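PDB 5AX6: CofB from Escherichia coli, which serves as a minor pilin of the CFA/III type IVb pilus of enterotoxigenic strains, forming a homotrimer and probably taking part in pilus assembly. Local coordinates for residues Trp453-Val461 / Val471-Ile482; Ala326-Ser334 / Lys340-Asn348. One frame throughout, in Å; residues are numbered along the deposited sequence.

Both contacts are built on antiparallel beta hairpins of the C-terminal region; contact 2 comes first in sequence, and contact 1 adds the strand that follows its hairpin. Their centres lie about 29 Å apart, and their nearest atoms come within about 4 Å without touching. Strand 341-353, the second arm of contact 2, neighbours strand 478-487 in one four-stranded sheet, and contact 1 packs that latter strand against the separate sheet holding strand 452-463. Contact 1 therefore joins two sheets inside a subunit, and contact 2 forms the edge of one of them within the chain, where the third subunit continues it. The third subunit reaches contact 1 as well, through Arg430, which packs on Thr458 and Leu473.

Contact 1: Trp453-Val461 / Val471-Ile482; sequences WYITATMGV and VYLNPKFLSVNI
Met459 packs against Pro475, Phe477 and Leu478, with Tyr472 beside its sulfur. Its CG stands anti to the backbone N (chi1 179°), and the bend at chi3 turns the methyl toward the turn: CE lies 3.6 Å from Pro475 CG and also meets Phe477 CD1 and Leu478 CB. The sulfur approaches the Phe477 ring in its plane, an edge-on Met-aromatic contact, with SD 5.2 Å from the ring centroid, while Pro475 CB lies over one face of that ring, toward its rim. Next to this cluster, Val461 CG2 packs at 3.4 Å against Tyr472 CE2, and Ala457 CB meets Leu478 CD2 at 3.6 Å. The type I turn from Pro475 to Leu478 carries the chain out of one sheet and into strand 478-487, whose Ile482 faces Ile455 more loosely.

The hairpin ladder carries this apolar centre. Met459 and Tyr472 form a hydrogen-bonded antiparallel pair, and the bond from Tyr472 N to Met459 O measures 2.7 Å. Thr458 opposite Leu473 is the neighbouring non-hydrogen-bonded pair.

At the polar edge, Asn474 takes over where the strand ends. Its N donates to Ala457 O in an almost straight bond (174°), and its side-chain OD1 accepts from Ala457 N at 2.8 Å, with the N-H coming nearly along the C=O axis. Asn474 ND2 is held in turn by Lys378 O, and Tyr472 OH by Asp411 O.

The side-chain amide of Asn474 thus takes the place its own main-chain carbonyl would hold in a regular ladder, satisfying buried Ala457 N, while Met459 and Ala457, through Leu478, pack the hairpin on the strand of the second sheet, and Phe477 closes the turn beside the methionine.

Contact 2: Ala326-Ser334 / Lys340-Asn348; sequences ANILVEEKS and KKELRTIPN
Arg344 lies across Val330 and extends toward Glu332, its partners on the same face of the hairpin. A chi1 of 70° tucks CG over the main chain, and from there the chain runs extended to NE. Starting from CB, CG is the first atom to meet the opposite strand, 4.0 Å from Val330 O. NE makes a weak hydrogen bond to Pro347 O of the third subunit. CZ passes over Val330, whose CB lies 3.9 Å above the guanidinium plane, over its centre. At the tip, NH2 donates to Ile346 O of the third subunit. NH1 is 3.5 Å from Glu332 OE1, a salt bridge of charges alone, since OE1 sits off to one side of the guanidinium plane. One N-H of NH1 goes to a water at the guanidinium edge, 2.8 Å away.

Beneath these side chains, Val330 with Arg344 and Glu332 with Glu342 form hydrogen-bonded antiparallel pairs, and Ser334 N extends the ladder to Lys340 O at 2.9 Å. At the opposite end, past Val330-Arg344, a second water accepts from both Ile328 N and Ile346 N, and Ile346 CD1 packs 3.7 Å from Ile328 CB.

On the other face, Leu343 CD2 lies 3.4 Å from Glu331 CB. The methylenes of Lys341 cross the Glu331 carboxylate and make the closest contacts; the ammonium stays beyond salt-bridge distance, the charges probably attracting at longer range.

Threefold repetition places the Arg344-Ile346 bond at both neighbouring interfaces, and Asn327 to Leu329 continue the sheet as a parallel ladder with the third subunit. Glu332 and the carbonyl and water acceptors probably favour the charge of the guanidinium, which ties hairpin to trimer while Val330 packs on one face.

Contact 1: Trp453-Val461 / Val471-Ile482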
# COMPACT_ATOMS: atom_id res chain seq x y z
N TRP A 453 -18.79 0.29 -36.37
CA TRP A 453 -20.09 0.92 -36.14
C TRP A 453 -20.53 1.66 -37.38
O TRP A 453 -19.74 2.39 -37.97
CB TRP A 453 -20.06 1.95 -35.00
CG TRP A 453 -19.89 1.44 -33.60
CD1 TRP A 453 -18.78 1.58 -32.82
CD2 TRP A 453 -20.86 0.76 -32.80
NE1 TRP A 453 -18.99 1.01 -31.59
CE2 TRP A 453 -20.27 0.50 -31.55
CE3 TRP A 453 -22.18 0.34 -33.02
CZ2 TRP A 453 -20.93 -0.15 -30.51
CZ3 TRP A 453 -22.84 -0.32 -32.00
CH2 TRP A 453 -22.22 -0.57 -30.76
N TYR A 454 -21.80 1.51 -37.76
CA TYR A 454 -22.35 2.29 -38.86
C TYR A 454 -23.49 3.16 -38.40
O TYR A 454 -24.47 2.65 -37.87
CB TYR A 454 -22.85 1.38 -39.98
CG TYR A 454 -21.80 0.41 -40.48
CD1 TYR A 454 -20.89 0.79 -41.45
CD2 TYR A 454 -21.74 -0.88 -39.98
CE1 TYR A 454 -19.92 -0.11 -41.91
CE2 TYR A 454 -20.78 -1.78 -40.43
CZ TYR A 454 -19.88 -1.38 -41.40
OH TYR A 454 -18.94 -2.28 -41.85
N ILE A 455 -23.37 4.46 -38.60
CA ILE A 455 -24.43 5.38 -38.21
C ILE A 455 -24.96 6.04 -39.47
O ILE A 455 -24.20 6.64 -40.23
CB ILE A 455 -23.95 6.46 -37.21
CG1 ILE A 455 -23.34 5.82 -35.96
CG2 ILE A 455 -25.14 7.30 -36.77
CD1 ILE A 455 -21.82 5.77 -35.94
N THR A 456 -26.26 5.91 -39.68
CA THR A 456 -26.89 6.47 -40.87
C THR A 456 -28.19 7.14 -40.49
O THR A 456 -28.68 6.95 -39.38
CB THR A 456 -27.19 5.40 -41.92
OG1 THR A 456 -28.05 4.41 -41.34
CG2 THR A 456 -25.90 4.76 -42.40
N ALA A 457 -28.74 7.92 -41.41
CA ALA A 457 -29.93 8.70 -41.11
C ALA A 457 -30.71 9.04 -42.36
O ALA A 457 -30.13 9.32 -43.41
CB ALA A 457 -29.54 9.99 -40.38
N THR A 458 -32.04 9.03 -42.25
CA THR A 458 -32.86 9.66 -43.27
C THR A 458 -33.57 10.86 -42.66
O THR A 458 -33.87 10.86 -41.46
CB THR A 458 -33.91 8.69 -43.87
OG1 THR A 458 -34.76 8.20 -42.83
CG2 THR A 458 -33.22 7.52 -44.54
N MET A 459 -33.81 11.88 -43.47
CA MET A 459 -34.56 13.06 -43.05
C MET A 459 -35.68 13.33 -44.05
O MET A 459 -35.44 13.29 -45.25
CB MET A 459 -33.66 14.29 -42.95
CG MET A 459 -34.39 15.58 -42.52
SD MET A 459 -33.36 17.07 -42.65
CE MET A 459 -31.84 16.41 -42.00
N GLY A 460 -36.87 13.61 -43.54
CA GLY A 460 -37.98 14.04 -44.38
C GLY A 460 -38.11 15.54 -44.37
O GLY A 460 -38.12 16.16 -43.31
N VAL A 461 -38.22 16.14 -45.56
CA VAL A 461 -38.34 17.58 -45.70
C VAL A 461 -39.38 17.93 -46.76
O VAL A 461 -39.41 17.33 -47.83
CB VAL A 461 -36.98 18.22 -46.07
CG1 VAL A 461 -37.15 19.68 -46.49
CG2 VAL A 461 -35.99 18.09 -44.89
N VAL A 471 -36.87 13.02 -49.27
CA VAL A 471 -36.24 12.21 -48.25
C VAL A 471 -34.74 12.30 -48.48
O VAL A 471 -34.27 12.01 -49.58
CB VAL A 471 -36.70 10.75 -48.29
CG1 VAL A 471 -35.91 9.92 -47.27
CG2 VAL A 471 -38.20 10.65 -48.02
N TYR A 472 -34.00 12.72 -47.46
CA TYR A 472 -32.56 12.88 -47.59
C TYR A 472 -31.82 11.75 -46.87
O TYR A 472 -32.27 11.28 -45.82
CB TYR A 472 -32.10 14.23 -47.00
CG TYR A 472 -32.68 15.47 -47.63
CD1 TYR A 472 -32.75 15.63 -49.01
CD2 TYR A 472 -33.13 16.52 -46.83
CE1 TYR A 472 -33.28 16.80 -49.58
CE2 TYR A 472 -33.65 17.68 -47.37
CZ TYR A 472 -33.72 17.81 -48.74
OH TYR A 472 -34.23 18.98 -49.26
N LEU A 473 -30.69 11.33 -47.45
CA LEU A 473 -29.82 10.33 -46.86
C LEU A 473 -28.54 10.94 -46.28
O LEU A 473 -27.83 11.65 -46.98
CB LEU A 473 -29.44 9.27 -47.90
CG LEU A 473 -28.42 8.22 -47.44
CD1 LEU A 473 -29.04 7.31 -46.38
CD2 LEU A 473 -27.90 7.40 -48.62
N ASN A 474 -28.24 10.64 -45.02
CA ASN A 474 -26.99 11.06 -44.39
C ASN A 474 -26.53 12.48 -44.72
O ASN A 474 -25.44 12.68 -45.26
CB ASN A 474 -25.86 10.10 -44.76
CG ASN A 474 -26.17 8.67 -44.38
OD1 ASN A 474 -26.88 8.41 -43.41
ND2 ASN A 474 -25.65 7.72 -45.16
N PRO A 475 -27.36 13.48 -44.41
CA PRO A 475 -27.12 14.87 -44.83
C PRO A 475 -26.15 15.66 -43.94
O PRO A 475 -26.13 15.48 -42.72
CB PRO A 475 -28.51 15.50 -44.76
CG PRO A 475 -29.26 14.69 -43.77
CD PRO A 475 -28.65 13.32 -43.71
N LYS A 476 -25.35 16.53 -44.56
CA LYS A 476 -24.40 17.36 -43.82
C LYS A 476 -25.10 18.38 -42.93
O LYS A 476 -24.46 19.02 -42.08
CB LYS A 476 -23.47 18.11 -44.79
CG LYS A 476 -24.24 19.02 -45.75
CD LYS A 476 -23.32 19.91 -46.55
CE LYS A 476 -24.13 20.81 -47.49
NZ LYS A 476 -23.27 21.56 -48.44
N PHE A 477 -26.40 18.55 -43.13
CA PHE A 477 -27.16 19.46 -42.27
C PHE A 477 -27.94 18.71 -41.19
O PHE A 477 -28.99 19.16 -40.72
CB PHE A 477 -28.08 20.37 -43.10
CG PHE A 477 -28.78 19.69 -44.24
CD1 PHE A 477 -29.98 19.00 -44.04
CD2 PHE A 477 -28.27 19.76 -45.54
CE1 PHE A 477 -30.64 18.39 -45.11
CE2 PHE A 477 -28.92 19.14 -46.61
CZ PHE A 477 -30.10 18.46 -46.39
N LEU A 478 -27.39 17.57 -40.80
CA LEU A 478 -27.82 16.83 -39.61
C LEU A 478 -26.55 16.45 -38.88
O LEU A 478 -25.66 15.83 -39.47
CB LEU A 478 -28.64 15.59 -39.96
CG LEU A 478 -28.98 14.66 -38.79
CD1 LEU A 478 -29.85 15.39 -37.77
CD2 LEU A 478 -29.67 13.36 -39.25
N SER A 479 -26.43 16.83 -37.61
CA SER A 479 -25.25 16.43 -36.86
C SER A 479 -25.67 15.80 -35.55
O SER A 479 -26.78 16.03 -35.07
CB SER A 479 -24.33 17.62 -36.60
OG SER A 479 -24.95 18.59 -35.77
N VAL A 480 -24.78 15.00 -34.97
CA VAL A 480 -25.11 14.26 -33.77
C VAL A 480 -23.96 14.30 -32.78
O VAL A 480 -22.80 14.43 -33.18
CB VAL A 480 -25.43 12.78 -34.09
CG1 VAL A 480 -26.77 12.65 -34.80
CG2 VAL A 480 -24.27 12.13 -34.88
N ASN A 481 -24.30 14.18 -31.50
CA ASN A 481 -23.34 13.82 -30.48
C ASN A 481 -23.41 12.33 -30.24
O ASN A 481 -24.47 11.81 -29.88
CB ASN A 481 -23.61 14.59 -29.18
CG ASN A 481 -23.40 16.09 -29.36
OD1 ASN A 481 -24.31 16.90 -29.14
ND2 ASN A 481 -22.21 16.45 -29.78
N ILE A 482 -22.29 11.65 -30.47
CA ILE A 482 -22.18 10.20 -30.40
C ILE A 482 -21.57 9.86 -29.06
O ILE A 482 -20.53 10.42 -28.71
CB ILE A 482 -21.31 9.65 -31.55
CG1 ILE A 482 -22.03 9.86 -32.88
CG2 ILE A 482 -20.95 8.18 -31.33
CD1 ILE A 482 -21.11 9.78 -34.08

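Contact 2: Ala326-Ser334 / Lys340-Asn348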
# COMPACT_ATOMS: atom_id res chain seq x y z
N ALA A 326 -6.75 5.08 -15.60
CA ALA A 326 -7.23 3.72 -15.40
C ALA A 326 -8.50 3.50 -16.21
O ALA A 326 -9.18 4.46 -16.58
CB ALA A 326 -7.49 3.46 -13.92
N ASN A 327 -8.83 2.23 -16.47
CA ASN A 327 -10.17 1.87 -16.90
C ASN A 327 -11.06 1.72 -15.68
O ASN A 327 -10.67 1.09 -14.70
CB ASN A 327 -10.17 0.56 -17.68
CG ASN A 327 -9.36 0.66 -18.94
OD1 ASN A 327 -9.39 1.68 -19.62
ND2 ASN A 327 -8.62 -0.39 -19.26
N ILE A 328 -12.24 2.32 -15.72
CA ILE A 328 -13.15 2.23 -14.58
C ILE A 328 -14.36 1.43 -14.96
O ILE A 328 -14.90 1.59 -16.06
CB ILE A 328 -13.61 3.62 -14.08
CG1 ILE A 328 -12.40 4.46 -13.64
CG2 ILE A 328 -14.64 3.47 -12.95
CD1 ILE A 328 -11.57 3.83 -12.50
N LEU A 329 -14.77 0.54 -14.06
CA LEU A 329 -16.07 -0.10 -14.14
C LEU A 329 -16.93 0.40 -13.00
O LEU A 329 -16.47 0.45 -11.86
CB LEU A 329 -15.94 -1.62 -14.07
CG LEU A 329 -15.49 -2.30 -15.35
CD1 LEU A 329 -15.41 -3.82 -15.12
CD2 LEU A 329 -16.47 -1.94 -16.47
N VAL A 330 -18.18 0.73 -13.30
CA VAL A 330 -19.14 1.10 -12.25
C VAL A 330 -20.27 0.10 -12.22
O VAL A 330 -20.84 -0.22 -13.26
CB VAL A 330 -19.71 2.51 -12.46
CG1 VAL A 330 -20.57 2.92 -11.25
CG2 VAL A 330 -18.59 3.51 -12.67
N GLU A 331 -20.61 -0.38 -11.02
CA GLU A 331 -21.70 -1.34 -10.85
C GLU A 331 -22.91 -0.69 -10.22
O GLU A 331 -22.78 0.09 -9.27
CB GLU A 331 -21.24 -2.52 -10.00
CG GLU A 331 -22.30 -3.61 -9.82
CD GLU A 331 -21.90 -4.65 -8.79
OE1 GLU A 331 -22.00 -4.35 -7.58
OE2 GLU A 331 -21.49 -5.76 -9.19
N GLU A 332 -24.10 -1.00 -10.73
CA GLU A 332 -25.33 -0.51 -10.11
C GLU A 332 -26.48 -1.45 -10.43
O GLU A 332 -26.42 -2.19 -11.40
CB GLU A 332 -25.69 0.91 -10.58
CG GLU A 332 -26.23 0.94 -12.01
CD GLU A 332 -26.74 2.32 -12.46
OE1 GLU A 332 -26.62 3.31 -11.69
OE2 GLU A 332 -27.26 2.41 -13.59
N LYS A 333 -27.52 -1.40 -9.61
CA LYS A 333 -28.76 -2.11 -9.91
C LYS A 333 -29.32 -1.59 -11.22
O LYS A 333 -29.28 -0.39 -11.48
CB LYS A 333 -29.80 -1.91 -8.80
CG LYS A 333 -29.41 -2.43 -7.44
CD LYS A 333 -30.55 -2.27 -6.44
CE LYS A 333 -31.72 -3.20 -6.77
NZ LYS A 333 -32.27 -3.87 -5.55
N SER A 334 -29.83 -2.50 -12.04
CA SER A 334 -30.59 -2.11 -13.22
C SER A 334 -31.76 -1.21 -12.81
O SER A 334 -32.49 -1.52 -11.87
CB SER A 334 -31.10 -3.33 -13.96
OG SER A 334 -31.94 -2.95 -15.04
N LYS A 340 -31.11 -7.22 -11.06
CA LYS A 340 -29.79 -7.62 -11.51
C LYS A 340 -28.84 -6.43 -11.40
O LYS A 340 -29.27 -5.28 -11.44
CB LYS A 340 -29.84 -8.14 -12.95
CG LYS A 340 -29.81 -7.03 -14.01
CD LYS A 340 -30.27 -7.52 -15.40
CE LYS A 340 -29.30 -8.52 -16.01
NZ LYS A 340 -27.95 -7.94 -16.30
N LYS A 341 -27.55 -6.71 -11.24
CA LYS A 341 -26.56 -5.66 -11.24
C LYS A 341 -26.00 -5.53 -12.64
O LYS A 341 -25.98 -6.50 -13.40
CB LYS A 341 -25.45 -5.95 -10.22
CG LYS A 341 -25.96 -5.97 -8.78
CD LYS A 341 -24.84 -6.15 -7.76
CE LYS A 341 -24.47 -7.61 -7.57
NZ LYS A 341 -24.03 -7.87 -6.17
N GLU A 342 -25.59 -4.32 -13.01
CA GLU A 342 -25.04 -4.07 -14.33
C GLU A 342 -23.72 -3.33 -14.21
O GLU A 342 -23.53 -2.59 -13.25
CB GLU A 342 -26.00 -3.24 -15.19
CG GLU A 342 -27.41 -3.81 -15.29
CD GLU A 342 -27.56 -4.86 -16.39
OE1 GLU A 342 -26.53 -5.40 -16.86
OE2 GLU A 342 -28.72 -5.14 -16.77
N LEU A 343 -22.84 -3.51 -15.19
CA LEU A 343 -21.56 -2.79 -15.20
C LEU A 343 -21.48 -1.84 -16.38
O LEU A 343 -22.00 -2.13 -17.46
CB LEU A 343 -20.39 -3.77 -15.26
CG LEU A 343 -20.35 -4.83 -14.15
CD1 LEU A 343 -19.14 -5.72 -14.36
CD2 LEU A 343 -20.31 -4.19 -12.78
N ARG A 344 -20.85 -0.68 -16.18
CA ARG A 344 -20.62 0.24 -17.29
C ARG A 344 -19.26 0.91 -17.16
O ARG A 344 -18.68 0.96 -16.07
CB ARG A 344 -21.70 1.32 -17.34
CG ARG A 344 -21.61 2.32 -16.20
CD ARG A 344 -22.91 3.09 -16.07
NE ARG A 344 -22.85 4.12 -15.05
CZ ARG A 344 -23.18 3.94 -13.78
NH1 ARG A 344 -23.56 2.73 -13.36
NH2 ARG A 344 -23.11 4.95 -12.93
N THR A 345 -18.77 1.44 -18.28
CA THR A 345 -17.50 2.17 -18.29
C THR A 345 -17.77 3.66 -18.49
O THR A 345 -18.89 4.07 -18.73
CB THR A 345 -16.56 1.69 -19.41
OG1 THR A 345 -17.20 1.89 -20.67
CG2 THR A 345 -16.24 0.21 -19.27
N ILE A 346 -16.71 4.45 -18.41
CA ILE A 346 -16.80 5.88 -18.66
C ILE A 346 -16.97 6.14 -20.15
O ILE A 346 -16.17 5.65 -20.97
CB ILE A 346 -15.54 6.59 -18.13
CG1 ILE A 346 -15.46 6.41 -16.61
CG2 ILE A 346 -15.51 8.07 -18.56
CD1 ILE A 346 -14.06 6.69 -16.02
N PRO A 347 -17.99 6.92 -20.53
CA PRO A 347 -18.23 7.13 -21.96
C PRO A 347 -17.26 8.10 -22.61
O PRO A 347 -16.56 8.85 -21.92
CB PRO A 347 -19.64 7.71 -21.99
CG PRO A 347 -19.73 8.47 -20.69
CD PRO A 347 -18.98 7.61 -19.69
N ASN A 348 -17.20 8.06 -23.94
CA ASN A 348 -16.58 9.11 -24.74
C ASN A 348 -17.68 9.80 -25.54
O ASN A 348 -18.74 9.22 -25.77
CB ASN A 348 -15.50 8.55 -25.67
CG ASN A 348 -14.61 9.65 -26.25
OD1 ASN A 348 -14.51 10.75 -25.71
ND2 ASN A 348 -13.96 9.35 -27.37
O HOH W 1 -14.07 3.39 -17.86
O HOH W 2 -23.87 0.16 -14.46